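Local coordinates for protein precorrin-2 dehydrogenase (Bacillus megaterium, PDB 3DFZ) that catalyses the NAD-dependent dehydrogenation of precorrin-2 to sirohydrochlorin, a precursor for both siroheme and anaerobic adenosylcobalamin biosynthesis, at residues B[27-32]-B[92-97]; B[34-39]-B[55-60]; B[170-175]-B[204-209]; B[194-199]-B[213-218]. One frame throughout, in Å; residues are numbered along the deposited sequence.

Contact 1 of 4, residues B[27-32]-B[92-97]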
loop_
_atom_site.group_PDB
_atom_site.type_symbol
_atom_site.label_atom_id
_atom_site.label_comp_id
_atom_site.label_asym_id
_atom_site.label_seq_id
_atom_site.Cartn_x
_atom_site.Cartn_y
_atom_site.Cartn_z
ATOM N N LEU B 27 0.775 -0.636 6.798
ATOM C CA LEU B 27 -0.037 -0.845 7.977
ATOM C C LEU B 27 0.862 -1.324 9.120
ATOM O O LEU B 27 1.575 -2.335 8.973
ATOM C CB LEU B 27 -1.118 -1.880 7.631
ATOM C CG LEU B 27 -2.240 -2.254 8.586
ATOM C CD1 LEU B 27 -3.024 -0.984 9.040
ATOM C CD2 LEU B 27 -3.149 -3.236 7.858
ATOM N N ASP B 28 0.858 -0.581 10.235
ATOM C CA ASP B 28 1.519 -1.026 11.462
ATOM C C ASP B 28 0.586 -1.858 12.355
ATOM O O ASP B 28 -0.285 -1.329 13.068
ATOM C CB ASP B 28 2.155 0.128 12.258
ATOM C CG ASP B 28 3.044 -0.375 13.396
ATOM O OD1 ASP B 28 3.212 -1.609 13.518
ATOM O OD2 ASP B 28 3.583 0.453 14.164
ATOM N N LEU B 29 0.819 -3.166 12.299
ATOM C CA LEU B 29 0.108 -4.188 13.074
ATOM C C LEU B 29 0.729 -4.533 14.447
ATOM O O LEU B 29 0.190 -5.375 15.146
ATOM C CB LEU B 29 0.003 -5.478 12.252
ATOM C CG LEU B 29 -0.716 -5.497 10.895
ATOM C CD1 LEU B 29 -0.599 -6.879 10.238
ATOM C CD2 LEU B 29 -2.173 -5.058 11.019
ATOM N N LYS B 30 1.854 -3.920 14.822
ATOM C CA LYS B 30 2.449 -4.125 16.159
ATOM C C LYS B 30 1.452 -3.934 17.322
ATOM O O LYS B 30 0.899 -2.845 17.497
ATOM C CB LYS B 30 3.623 -3.178 16.348
ATOM C CG LYS B 30 4.325 -3.277 17.688
ATOM C CD LYS B 30 5.477 -2.308 17.716
ATOM C CE LYS B 30 5.968 -2.006 19.129
ATOM N NZ LYS B 30 6.964 -3.019 19.619
ATOM N N GLY B 31 1.215 -4.983 18.103
ATOM C CA GLY B 31 0.280 -4.875 19.223
ATOM C C GLY B 31 -1.183 -4.689 18.800
ATOM O O GLY B 31 -1.989 -4.154 19.562
ATOM N N ARG B 32 -1.525 -5.132 17.593
ATOM C CA ARG B 32 -2.922 -5.215 17.145
ATOM C C ARG B 32 -3.313 -6.667 16.949
ATOM O O ARG B 32 -2.500 -7.482 16.513
ATOM C CB ARG B 32 -3.125 -4.507 15.805
ATOM C CG ARG B 32 -2.529 -3.153 15.735
ATOM C CD ARG B 32 -3.361 -2.190 16.539
ATOM N NE ARG B 32 -2.862 -0.831 16.368
ATOM C CZ ARG B 32 -3.612 0.266 16.481
ATOM N NH1 ARG B 32 -4.916 0.165 16.757
ATOM N NH2 ARG B 32 -3.050 1.460 16.317
ATOM N N VAL B 92 -11.415 -7.603 16.641
ATOM C CA VAL B 92 -10.293 -7.873 15.735
ATOM C C VAL B 92 -10.034 -6.663 14.848
ATOM O O VAL B 92 -10.920 -6.221 14.091
ATOM C CB VAL B 92 -10.533 -9.126 14.851
ATOM C CG1 VAL B 92 -9.223 -9.651 14.310
ATOM C CG2 VAL B 92 -11.230 -10.216 15.620
ATOM N N PHE B 93 -8.828 -6.118 14.959
ATOM C CA PHE B 93 -8.387 -5.013 14.118
ATOM C C PHE B 93 -8.309 -5.350 12.606
ATOM O O PHE B 93 -8.878 -4.629 11.786
ATOM C CB PHE B 93 -7.041 -4.520 14.634
ATOM C CG PHE B 93 -6.436 -3.405 13.821
ATOM C CD1 PHE B 93 -6.945 -2.104 13.901
ATOM C CD2 PHE B 93 -5.309 -3.642 13.013
ATOM C CE1 PHE B 93 -6.366 -1.060 13.177
ATOM C CE2 PHE B 93 -4.724 -2.601 12.274
ATOM C CZ PHE B 93 -5.256 -1.304 12.363
ATOM N N PHE B 94 -7.603 -6.427 12.243
ATOM C CA PHE B 94 -7.412 -6.802 10.838
ATOM C C PHE B 94 -7.831 -8.242 10.604
ATOM O O PHE B 94 -7.314 -9.158 11.245
ATOM C CB PHE B 94 -5.944 -6.617 10.429
ATOM C CG PHE B 94 -5.641 -6.924 8.968
ATOM C CD1 PHE B 94 -4.462 -7.574 8.628
ATOM C CD2 PHE B 94 -6.500 -6.515 7.939
ATOM C CE1 PHE B 94 -4.153 -7.835 7.294
ATOM C CE2 PHE B 94 -6.209 -6.780 6.611
ATOM C CZ PHE B 94 -5.023 -7.431 6.285
ATOM N N ILE B 95 -8.762 -8.429 9.676
ATOM C CA ILE B 95 -9.258 -9.757 9.320
ATOM C C ILE B 95 -8.786 -10.132 7.930
ATOM O O ILE B 95 -9.012 -9.388 6.972
ATOM C CB ILE B 95 -10.813 -9.800 9.402
ATOM C CG1 ILE B 95 -11.259 -9.696 10.862
ATOM C CG2 ILE B 95 -11.386 -11.064 8.772
ATOM C CD1 ILE B 95 -12.777 -9.809 11.065
ATOM N N VAL B 96 -8.126 -11.278 7.821
ATOM C CA VAL B 96 -7.790 -11.857 6.534
ATOM C C VAL B 96 -8.701 -13.074 6.341
ATOM O O VAL B 96 -8.738 -13.967 7.202
ATOM C CB VAL B 96 -6.283 -12.302 6.457
ATOM C CG1 VAL B 96 -5.963 -12.925 5.084
ATOM C CG2 VAL B 96 -5.325 -11.143 6.720
ATOM N N VAL B 97 -9.460 -13.098 5.238
ATOM C CA VAL B 97 -10.281 -14.260 4.873
ATOM C C VAL B 97 -9.523 -15.015 3.779
ATOM O O VAL B 97 -9.291 -14.494 2.700
ATOM C CB VAL B 97 -11.703 -13.853 4.425
ATOM C CG1 VAL B 97 -12.549 -15.069 4.116
ATOM C CG2 VAL B 97 -12.378 -13.019 5.495
#

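Contact 2 of 4, residues B[34-39]-B[55-60]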
loop_
_atom_site.group_PDB
_atom_site.type_symbol
_atom_site.label_atom_id
_atom_site.label_comp_id
_atom_site.label_asym_id
_atom_site.label_seq_id
_atom_site.Cartn_x
_atom_site.Cartn_y
_atom_site.Cartn_z
ATOM N N VAL B 34 -4.941 -9.673 14.997
ATOM C CA VAL B 34 -5.126 -10.115 13.601
ATOM C C VAL B 34 -5.800 -11.495 13.519
ATOM O O VAL B 34 -5.267 -12.481 14.034
ATOM C CB VAL B 34 -3.779 -10.164 12.826
ATOM C CG1 VAL B 34 -3.931 -10.856 11.479
ATOM C CG2 VAL B 34 -3.197 -8.747 12.656
ATOM N N LEU B 35 -6.952 -11.567 12.848
ATOM C CA LEU B 35 -7.629 -12.844 12.630
ATOM C C LEU B 35 -7.434 -13.348 11.210
ATOM O O LEU B 35 -7.798 -12.683 10.248
ATOM C CB LEU B 35 -9.125 -12.742 12.970
ATOM C CG LEU B 35 -9.993 -14.009 12.823
ATOM C CD1 LEU B 35 -9.699 -15.063 13.900
ATOM C CD2 LEU B 35 -11.459 -13.635 12.803
ATOM N N VAL B 36 -6.838 -14.525 11.086
ATOM C CA VAL B 36 -6.778 -15.213 9.811
ATOM C C VAL B 36 -7.825 -16.332 9.821
ATOM O O VAL B 36 -7.721 -17.312 10.580
ATOM C CB VAL B 36 -5.366 -15.757 9.502
ATOM C CG1 VAL B 36 -5.337 -16.450 8.129
ATOM C CG2 VAL B 36 -4.314 -14.631 9.570
ATOM N N VAL B 37 -8.855 -16.137 9.000
ATOM C CA VAL B 37 -9.867 -17.134 8.758
ATOM C C VAL B 37 -9.403 -17.999 7.598
ATOM O O VAL B 37 -9.260 -17.512 6.466
ATOM C CB VAL B 37 -11.217 -16.504 8.408
ATOM C CG1 VAL B 37 -12.215 -17.586 8.017
ATOM C CG2 VAL B 37 -11.735 -15.683 9.561
ATOM N N GLY B 38 -9.184 -19.282 7.902
ATOM C CA GLY B 38 -8.641 -20.264 6.960
ATOM C C GLY B 38 -7.280 -20.747 7.407
ATOM O O GLY B 38 -6.605 -20.073 8.197
ATOM N N GLY B 39 -6.860 -21.902 6.893
ATOM C CA GLY B 39 -5.582 -22.504 7.268
ATOM C C GLY B 39 -4.895 -23.326 6.186
ATOM O O GLY B 39 -4.140 -24.253 6.487
ATOM N N ALA B 55 2.185 -8.464 15.817
ATOM C CA ALA B 55 0.750 -8.555 16.008
ATOM C C ALA B 55 0.446 -9.711 16.971
ATOM O O ALA B 55 1.306 -10.545 17.233
ATOM C CB ALA B 55 0.056 -8.762 14.659
ATOM N N ALA B 56 -0.770 -9.736 17.510
ATOM C CA ALA B 56 -1.278 -10.960 18.071
ATOM C C ALA B 56 -2.134 -11.680 17.013
ATOM O O ALA B 56 -3.269 -11.312 16.785
ATOM C CB ALA B 56 -2.057 -10.693 19.371
ATOM N N ILE B 57 -1.552 -12.681 16.352
ATOM C CA ILE B 57 -2.236 -13.457 15.306
ATOM C C ILE B 57 -3.044 -14.635 15.864
ATOM O O ILE B 57 -2.522 -15.459 16.625
ATOM C CB ILE B 57 -1.237 -14.011 14.241
ATOM C CG1 ILE B 57 -0.279 -12.913 13.749
ATOM C CG2 ILE B 57 -2.004 -14.644 13.082
ATOM C CD1 ILE B 57 0.851 -13.422 12.887
ATOM N N THR B 58 -4.320 -14.696 15.507
ATOM C CA THR B 58 -5.146 -15.871 15.778
ATOM C C THR B 58 -5.614 -16.455 14.461
ATOM O O THR B 58 -6.155 -15.737 13.647
ATOM C CB THR B 58 -6.353 -15.550 16.670
ATOM O OG1 THR B 58 -5.902 -14.921 17.881
ATOM C CG2 THR B 58 -7.130 -16.838 17.022
ATOM N N VAL B 59 -5.369 -17.752 14.255
ATOM C CA VAL B 59 -5.729 -18.453 13.028
ATOM C C VAL B 59 -6.897 -19.394 13.340
ATOM O O VAL B 59 -6.795 -20.235 14.243
ATOM C CB VAL B 59 -4.533 -19.289 12.475
ATOM C CG1 VAL B 59 -4.905 -19.984 11.165
ATOM C CG2 VAL B 59 -3.288 -18.440 12.296
ATOM N N VAL B 60 -8.009 -19.230 12.619
ATOM C CA VAL B 60 -9.229 -20.016 12.856
ATOM C C VAL B 60 -9.565 -20.823 11.613
ATOM O O VAL B 60 -9.942 -20.251 10.567
ATOM C CB VAL B 60 -10.458 -19.151 13.290
ATOM C CG1 VAL B 60 -11.614 -20.042 13.750
ATOM C CG2 VAL B 60 -10.088 -18.269 14.424
#

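Contact 3 of 4, residues B[170-175]-B[204-209]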
loop_
_atom_site.group_PDB
_atom_site.type_symbol
_atom_site.label_atom_id
_atom_site.label_comp_id
_atom_site.label_asym_id
_atom_site.label_seq_id
_atom_site.Cartn_x
_atom_site.Cartn_y
_atom_site.Cartn_z
ATOM N N THR B 170 20.259 -4.277 -4.288
ATOM C CA THR B 170 20.362 -4.910 -2.977
ATOM C C THR B 170 21.605 -4.408 -2.234
ATOM O O THR B 170 21.512 -4.011 -1.070
ATOM C CB THR B 170 20.338 -6.445 -3.095
ATOM O OG1 THR B 170 19.193 -6.847 -3.872
ATOM C CG2 THR B 170 20.274 -7.094 -1.740
ATOM N N GLN B 171 22.748 -4.429 -2.909
ATOM C CA GLN B 171 23.994 -3.921 -2.386
ATOM C C GLN B 171 23.988 -2.375 -2.175
ATOM O O GLN B 171 24.596 -1.846 -1.229
ATOM C CB GLN B 171 25.116 -4.280 -3.385
ATOM C CG GLN B 171 26.525 -3.997 -2.878
ATOM C CD GLN B 171 26.924 -2.535 -2.904
ATOM O OE1 GLN B 171 26.463 -1.756 -3.757
ATOM N NE2 GLN B 171 27.829 -2.150 -1.980
ATOM N N TYR B 172 23.362 -1.680 -3.112
ATOM C CA TYR B 172 23.316 -0.215 -3.126
ATOM C C TYR B 172 22.503 0.360 -1.960
ATOM O O TYR B 172 22.913 1.336 -1.341
ATOM C CB TYR B 172 22.752 0.248 -4.480
ATOM C CG TYR B 172 22.688 1.755 -4.692
ATOM C CD1 TYR B 172 23.733 2.601 -4.293
ATOM C CD2 TYR B 172 21.584 2.328 -5.301
ATOM C CE1 TYR B 172 23.658 3.947 -4.503
ATOM C CE2 TYR B 172 21.516 3.692 -5.518
ATOM C CZ TYR B 172 22.548 4.484 -5.134
ATOM O OH TYR B 172 22.446 5.834 -5.386
ATOM N N THR B 173 21.357 -0.237 -1.644
ATOM C CA THR B 173 20.564 0.301 -0.531
ATOM C C THR B 173 21.240 -0.012 0.797
ATOM O O THR B 173 20.970 0.650 1.798
ATOM C CB THR B 173 19.082 -0.160 -0.550
ATOM O OG1 THR B 173 19.002 -1.603 -0.651
ATOM C CG2 THR B 173 18.386 0.475 -1.740
ATOM N N GLN B 174 22.139 -0.999 0.789
ATOM C CA GLN B 174 22.992 -1.254 1.946
ATOM C C GLN B 174 24.026 -0.155 2.101
ATOM O O GLN B 174 24.245 0.321 3.214
ATOM C CB GLN B 174 23.651 -2.662 1.897
ATOM C CG GLN B 174 24.682 -2.941 3.019
ATOM C CD GLN B 174 24.106 -2.890 4.466
ATOM O OE1 GLN B 174 22.921 -3.156 4.699
ATOM N NE2 GLN B 174 24.963 -2.556 5.428
ATOM N N PHE B 175 24.695 0.220 0.998
ATOM C CA PHE B 175 25.538 1.438 0.992
ATOM C C PHE B 175 24.760 2.661 1.471
ATOM O O PHE B 175 25.223 3.397 2.336
ATOM C CB PHE B 175 26.133 1.700 -0.413
ATOM C CG PHE B 175 26.633 3.138 -0.631
ATOM C CD1 PHE B 175 27.849 3.562 -0.098
ATOM C CD2 PHE B 175 25.880 4.052 -1.372
ATOM C CE1 PHE B 175 28.319 4.887 -0.293
ATOM C CE2 PHE B 175 26.345 5.392 -1.580
ATOM C CZ PHE B 175 27.573 5.799 -1.039
ATOM N N GLN B 204 26.115 5.812 -11.070
ATOM C CA GLN B 204 27.526 5.570 -10.756
ATOM C C GLN B 204 27.802 5.221 -9.282
ATOM O O GLN B 204 28.730 4.462 -9.003
ATOM C CB GLN B 204 28.381 6.774 -11.154
ATOM C CG GLN B 204 29.820 6.450 -11.411
ATOM C CD GLN B 204 30.588 7.708 -11.753
ATOM O OE1 GLN B 204 30.751 8.578 -10.901
ATOM N NE2 GLN B 204 31.048 7.827 -13.009
ATOM N N TYR B 205 27.031 5.799 -8.355
ATOM C CA TYR B 205 27.125 5.414 -6.947
ATOM C C TYR B 205 26.684 3.995 -6.754
ATOM O O TYR B 205 27.273 3.280 -5.951
ATOM C CB TYR B 205 26.311 6.352 -6.044
ATOM C CG TYR B 205 27.123 7.557 -5.621
ATOM C CD1 TYR B 205 27.053 8.756 -6.334
ATOM C CD2 TYR B 205 28.017 7.465 -4.557
ATOM C CE1 TYR B 205 27.804 9.850 -5.968
ATOM C CE2 TYR B 205 28.794 8.561 -4.178
ATOM C CZ TYR B 205 28.681 9.757 -4.895
ATOM O OH TYR B 205 29.431 10.862 -4.521
ATOM N N ARG B 206 25.654 3.592 -7.496
ATOM C CA ARG B 206 25.151 2.217 -7.468
ATOM C C ARG B 206 26.158 1.185 -8.028
ATOM O O ARG B 206 26.253 0.067 -7.511
ATOM C CB ARG B 206 23.824 2.123 -8.238
ATOM C CG ARG B 206 23.224 0.724 -8.243
ATOM C CD ARG B 206 21.780 0.694 -8.653
ATOM N NE ARG B 206 21.558 1.447 -9.895
ATOM C CZ ARG B 206 21.525 0.919 -11.115
ATOM N NH1 ARG B 206 21.699 -0.400 -11.271
ATOM N NH2 ARG B 206 21.338 1.714 -12.176
ATOM N N LEU B 207 26.925 1.580 -9.043
ATOM C CA LEU B 207 27.598 0.625 -9.943
ATOM C C LEU B 207 29.100 0.791 -9.880
ATOM O O LEU B 207 29.834 0.145 -10.603
ATOM C CB LEU B 207 27.053 0.768 -11.387
ATOM C CG LEU B 207 25.563 0.365 -11.566
ATOM C CD1 LEU B 207 24.932 0.769 -12.894
ATOM C CD2 LEU B 207 25.339 -1.126 -11.306
ATOM N N SER B 208 29.545 1.675 -8.992
ATOM C CA SER B 208 30.948 1.821 -8.672
ATOM C C SER B 208 31.225 1.680 -7.169
ATOM O O SER B 208 30.773 2.486 -6.360
ATOM C CB SER B 208 31.507 3.139 -9.218
ATOM O OG SER B 208 32.783 3.383 -8.671
ATOM N N LEU B 209 32.005 0.661 -6.811
ATOM C CA LEU B 209 32.353 0.407 -5.408
ATOM C C LEU B 209 33.450 1.358 -4.925
ATOM O O LEU B 209 33.539 1.644 -3.747
ATOM C CB LEU B 209 32.753 -1.052 -5.190
ATOM C CG LEU B 209 31.671 -2.150 -5.221
ATOM C CD1 LEU B 209 32.244 -3.526 -4.820
ATOM C CD2 LEU B 209 30.400 -1.864 -4.382
#

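Contact 4 of 4, residues B[194-199]-B[213-218]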
loop_
_atom_site.group_PDB
_atom_site.type_symbol
_atom_site.label_atom_id
_atom_site.label_comp_id
_atom_site.label_asym_id
_atom_site.label_seq_id
_atom_site.Cartn_x
_atom_site.Cartn_y
_atom_site.Cartn_z
ATOM N N HIS B 194 21.521 17.174 3.878
ATOM C CA HIS B 194 20.662 16.995 2.711
ATOM C C HIS B 194 21.476 16.902 1.420
ATOM O O HIS B 194 21.197 16.083 0.542
ATOM C CB HIS B 194 19.654 18.150 2.631
ATOM C CG HIS B 194 18.758 18.090 1.431
ATOM N ND1 HIS B 194 18.930 18.913 0.333
ATOM C CD2 HIS B 194 17.686 17.296 1.150
ATOM C CE1 HIS B 194 18.000 18.632 -0.568
ATOM N NE2 HIS B 194 17.234 17.655 -0.098
ATOM N N GLU B 195 22.476 17.767 1.316
ATOM C CA GLU B 195 23.331 17.849 0.149
ATOM C C GLU B 195 24.060 16.522 -0.020
ATOM O O GLU B 195 24.154 15.998 -1.129
ATOM C CB GLU B 195 24.330 18.992 0.351
ATOM C CG GLU B 195 25.022 19.522 -0.908
ATOM C CD GLU B 195 25.524 20.968 -0.727
ATOM O OE1 GLU B 195 24.686 21.837 -0.375
ATOM O OE2 GLU B 195 26.745 21.235 -0.927
ATOM N N LEU B 196 24.577 16.007 1.095
ATOM C CA LEU B 196 25.297 14.742 1.144
ATOM C C LEU B 196 24.401 13.564 0.752
ATOM O O LEU B 196 24.763 12.765 -0.096
ATOM C CB LEU B 196 25.910 14.519 2.541
ATOM C CG LEU B 196 27.155 15.332 2.909
ATOM C CD1 LEU B 196 27.453 15.264 4.414
ATOM C CD2 LEU B 196 28.378 14.884 2.081
ATOM N N LEU B 197 23.227 13.478 1.370
ATOM C CA LEU B 197 22.262 12.425 1.050
ATOM C C LEU B 197 21.681 12.493 -0.388
ATOM O O LEU B 197 21.263 11.465 -0.938
ATOM C CB LEU B 197 21.159 12.377 2.112
ATOM C CG LEU B 197 21.591 11.950 3.521
ATOM C CD1 LEU B 197 20.691 12.570 4.588
ATOM C CD2 LEU B 197 21.622 10.458 3.658
ATOM N N THR B 198 21.691 13.689 -0.990
ATOM C CA THR B 198 21.302 13.896 -2.400
ATOM C C THR B 198 22.381 13.411 -3.355
ATOM O O THR B 198 22.092 12.781 -4.379
ATOM C CB THR B 198 21.063 15.402 -2.702
ATOM O OG1 THR B 198 20.179 15.932 -1.722
ATOM C CG2 THR B 198 20.434 15.608 -4.071
ATOM N N GLU B 199 23.621 13.740 -2.997
ATOM C CA GLU B 199 24.826 13.546 -3.803
ATOM C C GLU B 199 24.971 12.096 -4.304
ATOM O O GLU B 199 25.400 11.844 -5.430
ATOM C CB GLU B 199 26.041 13.940 -2.942
ATOM C CG GLU B 199 27.372 13.991 -3.669
ATOM C CD GLU B 199 28.371 14.932 -3.009
ATOM O OE1 GLU B 199 28.916 14.560 -1.934
ATOM O OE2 GLU B 199 28.617 16.047 -3.568
ATOM N N ARG B 213 33.000 3.598 -1.619
ATOM C CA ARG B 213 34.025 3.552 -0.578
ATOM C C ARG B 213 34.715 4.858 -0.283
ATOM O O ARG B 213 34.930 5.185 0.873
ATOM C CB ARG B 213 35.059 2.477 -0.889
ATOM C CG ARG B 213 34.467 1.094 -0.854
ATOM C CD ARG B 213 35.313 0.118 -1.633
ATOM N NE ARG B 213 34.686 -1.207 -1.636
ATOM C CZ ARG B 213 35.336 -2.337 -1.886
ATOM N NH1 ARG B 213 36.637 -2.319 -2.209
ATOM N NH2 ARG B 213 34.683 -3.474 -1.838
ATOM N N GLU B 214 35.064 5.604 -1.324
ATOM C CA GLU B 214 35.650 6.942 -1.168
ATOM C C GLU B 214 34.697 7.954 -0.526
ATOM O O GLU B 214 35.157 8.899 0.103
ATOM C CB GLU B 214 36.144 7.492 -2.514
ATOM C CG GLU B 214 37.233 6.661 -3.146
ATOM C CD GLU B 214 37.852 7.271 -4.395
ATOM O OE1 GLU B 214 37.234 8.154 -5.076
ATOM O OE2 GLU B 214 38.991 6.850 -4.682
ATOM N N PHE B 215 33.391 7.783 -0.736
ATOM C CA PHE B 215 32.392 8.638 -0.097
ATOM C C PHE B 215 32.249 8.312 1.391
ATOM O O PHE B 215 32.143 9.228 2.217
ATOM C CB PHE B 215 31.019 8.520 -0.757
ATOM C CG PHE B 215 29.996 9.432 -0.148
ATOM C CD1 PHE B 215 29.978 10.794 -0.475
ATOM C CD2 PHE B 215 29.081 8.952 0.791
ATOM C CE1 PHE B 215 29.032 11.654 0.111
ATOM C CE2 PHE B 215 28.153 9.792 1.371
ATOM C CZ PHE B 215 28.128 11.152 1.038
ATOM N N LEU B 216 32.259 7.013 1.721
ATOM C CA LEU B 216 32.274 6.559 3.117
ATOM C C LEU B 216 33.461 7.150 3.861
ATOM O O LEU B 216 33.287 7.667 4.964
ATOM C CB LEU B 216 32.308 5.021 3.234
ATOM C CG LEU B 216 31.044 4.311 2.768
ATOM C CD1 LEU B 216 31.297 2.825 2.521
ATOM C CD2 LEU B 216 29.873 4.544 3.759
ATOM N N GLN B 217 34.651 7.073 3.252
ATOM C CA GLN B 217 35.868 7.652 3.817
ATOM C C GLN B 217 35.723 9.163 4.008
ATOM O O GLN B 217 36.197 9.717 4.992
ATOM C CB GLN B 217 37.083 7.401 2.899
ATOM C CG GLN B 217 37.486 5.940 2.678
ATOM C CD GLN B 217 38.784 5.808 1.863
ATOM O OE1 GLN B 217 39.878 6.111 2.364
ATOM N NE2 GLN B 217 38.660 5.372 0.598
ATOM N N GLN B 218 35.090 9.821 3.042
ATOM C CA GLN B 218 34.909 11.266 3.062
ATOM C C GLN B 218 34.059 11.756 4.242
ATOM O O GLN B 218 34.431 12.709 4.926
ATOM C CB GLN B 218 34.305 11.736 1.744
ATOM C CG GLN B 218 33.693 13.125 1.792
ATOM C CD GLN B 218 33.091 13.522 0.477
ATOM O OE1 GLN B 218 33.362 12.889 -0.551
ATOM N NE2 GLN B 218 32.278 14.594 0.487
#

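Contact 1 of 4, residues B[27-32]-B[92-97]
Arg32 lies over one face of the Phe93 ring, and this is the tightly packed part of the contact. Arg32 CB comes within 3.6 Å of Phe93 CD2, the closest approach between the two segments. Arg32 CD sits 4.2 Å from the ring centroid of Phe93, almost on the ring normal, so this is a CH-pi contact. The bend of the arginine chain at chi2 (-74°) lets both the methylene groups and the charged end pass over the ring.

Two leucine methyls pack at the edge of the same ring. Leu29 CD2 meets Phe93 CE2 at 3.8 Å, in the ring plane. Leu27 CD1 also comes to the edge, 4.0 Å from Phe93 CE2. Leu29 CD2 reaches on to Phe94 CB at 4.1 Å, so one methyl touches both phenylalanines. Both leucines and both phenylalanines are buried. Leu29 and Arg32 are the two ends of a type II beta turn, which lets both face Phe93.

The looser side is the guanidinium end of Arg32, a partly exposed residue. It is a cation-pi partner of the ring, with Arg32 CZ 4.8 Å from the Phe93 centroid. Its plane is tilted 28° from the ring. Arg32 NH1 is hydrogen-bonded to Asn114 O of the second subunit.

The contact sets the loop between strands 23-27 and 33-37 against Phe93, just before strand 94-97, and Phe94 at its start, in the putative NAD(P)-binding domain. Phe94 also packs on Val34 of strand 33-37 and Leu117 of strand 117-120. Separately from this parallel sheet, Leu27 of strand 23-27 pairs in an antiparallel ladder with the second subunit.

Contact 2 of 4, residues B[34-39]-B[55-60]
Val34 and Ile57 open a run of parallel beta bridges that continues through Leu35-Thr58, Val36-Val59 and Val37-Val60. The two short strands run 20° apart, with their axes 4.8 Å from each other at closest approach.

Five backbone hydrogen bonds hold them. Val34 N donates to Ala56 O, and Thr58 N donates to Val34 O. Val36 N then donates to Thr58 O, and Val60 N to Val36 O. The last bond comes from Gly38 N to Val60 O at 2.9 Å. Thus Val34 and Val36 each bond through both N and O. Three CA-H...O contacts lie between these bonds, such as Leu35 CA to Thr58 O at 3.4 Å.

The side chains divide between the two sheet faces. On one, Leu35 CD1 lies 3.3 Å from Val60 CG2, which is unusually short and doubtful in detail. The leucine's CG is anti to its backbone N (chi1 -179°), and CD1 reaches across toward the other strand. On the other face, Val36 CG2 meets Ile57 CG2 at 4.2 Å, and Val34 CG2 meets Ala55 CB at 3.8 Å. This face is covered by helix 41-50 through Ala43, Ile47 and Phe50.

At the strand end, Val59 CG1 approaches Gly38 O at 3.4 Å. Gly38 has backbone angles that suit glycine and begins a probable Rossmann-type GxGxxA turn. It lies close to Ile42, which with Thr41 is inferred by similarity to bind NAD. The contact rests on backbone hydrogen bonds and mostly aliphatic side chains, consistent with the beta-alpha-beta unit of a Rossmann-type fold.

Contact 3 of 4, residues B[170-175]-B[204-209]
The Tyr172 ring carries the side chain of Arg206 on one face. Arg206 CB stands 3.7 Å from the ring centroid of Tyr172, a CH-pi contact 11° off the ring normal. The backbone joins in, with Arg206 CA 3.5 Å from Tyr172 CD1. The arginine guanidinium has Leu207 CD1 over one of its own faces, offset toward the edge of the group.

This is helix-to-helix packing in the all-helical SirC C-terminal domain. It joins helix 168-184 to the short helix 203-207.

Two more aromatic contacts extend it. Tyr172 CE1 meets Tyr205 CB at 3.9 Å. Phe175 CZ touches Tyr205 CD2, also at 3.9 Å, with the two side chains obliquely set. Tyr172, Phe175 and Tyr205 are all buried. The phenol of Tyr172 is satisfied by a hydrogen bond with Ile200 O, which ties the ring to the loop before helix 203-207.

The Arg206 chain is bent at chi3 (50°), and its guanidinium makes a salt bridge with Asp203 and a hydrogen bond with Ser168 OG. Tyr172 also packs on Leu153 of the second subunit, so the dimer partner reaches this region. Gln171 OE1 is hydrogen-bonded to Gln212 NE2, while Gln171 NE2 lies 3.5 Å from Leu209 CD2.

Contact 4 of 4, residues B[194-199]-B[213-218]
Phe215 has CG anti to its backbone N (chi1 -178°), which sends the ring across to helix 190-199. Leu196 has CG beside its own backbone N, and its CD2 turns to meet that ring. Leu196 CD2 lies 3.8 Å from Phe215 CE1 and approaches the ring obliquely.

Glu199 reaches the same ring atom with an extended chain. Its OE1 comes to the ring edge, near the plane, 3.6 Å from Phe215 CE1. The carboxylate stands almost perpendicular to the ring, at 89°. An acidic oxygen at the positively polarised hydrogen rim of a phenyl ring is probably mildly favourable.

Gln218 approaches from the opposite direction to Glu199. Its NE2 remains 4.1 Å from Glu199 OE1, too far for a hydrogen bond. The two polar ends lie beside the buried Leu196 and Phe215 without bonding each other.

Cys179 of helix 168-184, Ile200 and Tyr205 also pack on Phe215. The axes of segments 194-199 and 213-218 run nearly antiparallel, at 169°, and are 12.4 Å apart at closest approach. They belong to two helices of the SirC C-terminal helical domain, bridged by Leu196, Glu199 and Phe215, away from the annotated NAD sites.

In the fold
The four contacts form two pairs at opposite ends of an elongated chain. Contacts 1 and 2 lie in the putative NAD(P)-binding domain, centres 9 Å apart. Both reach one parallel sheet, contact 1 through strand 94-97 and contact 2 through strands 33-37 and 56-60. Along the chain, both segments of contact 2 fall between those of contact 1. Contacts 3 and 4 come later, in the helical C-terminal domain, with centres 12 Å apart and alternating segments. Contact 1 is about 35 Å from contact 3, centre to centre. Contacts 1, 3 and 4 touch the second subunit, so both ends of the chain take part in the homodimer. The inferred NAD sites lie at the sheet end.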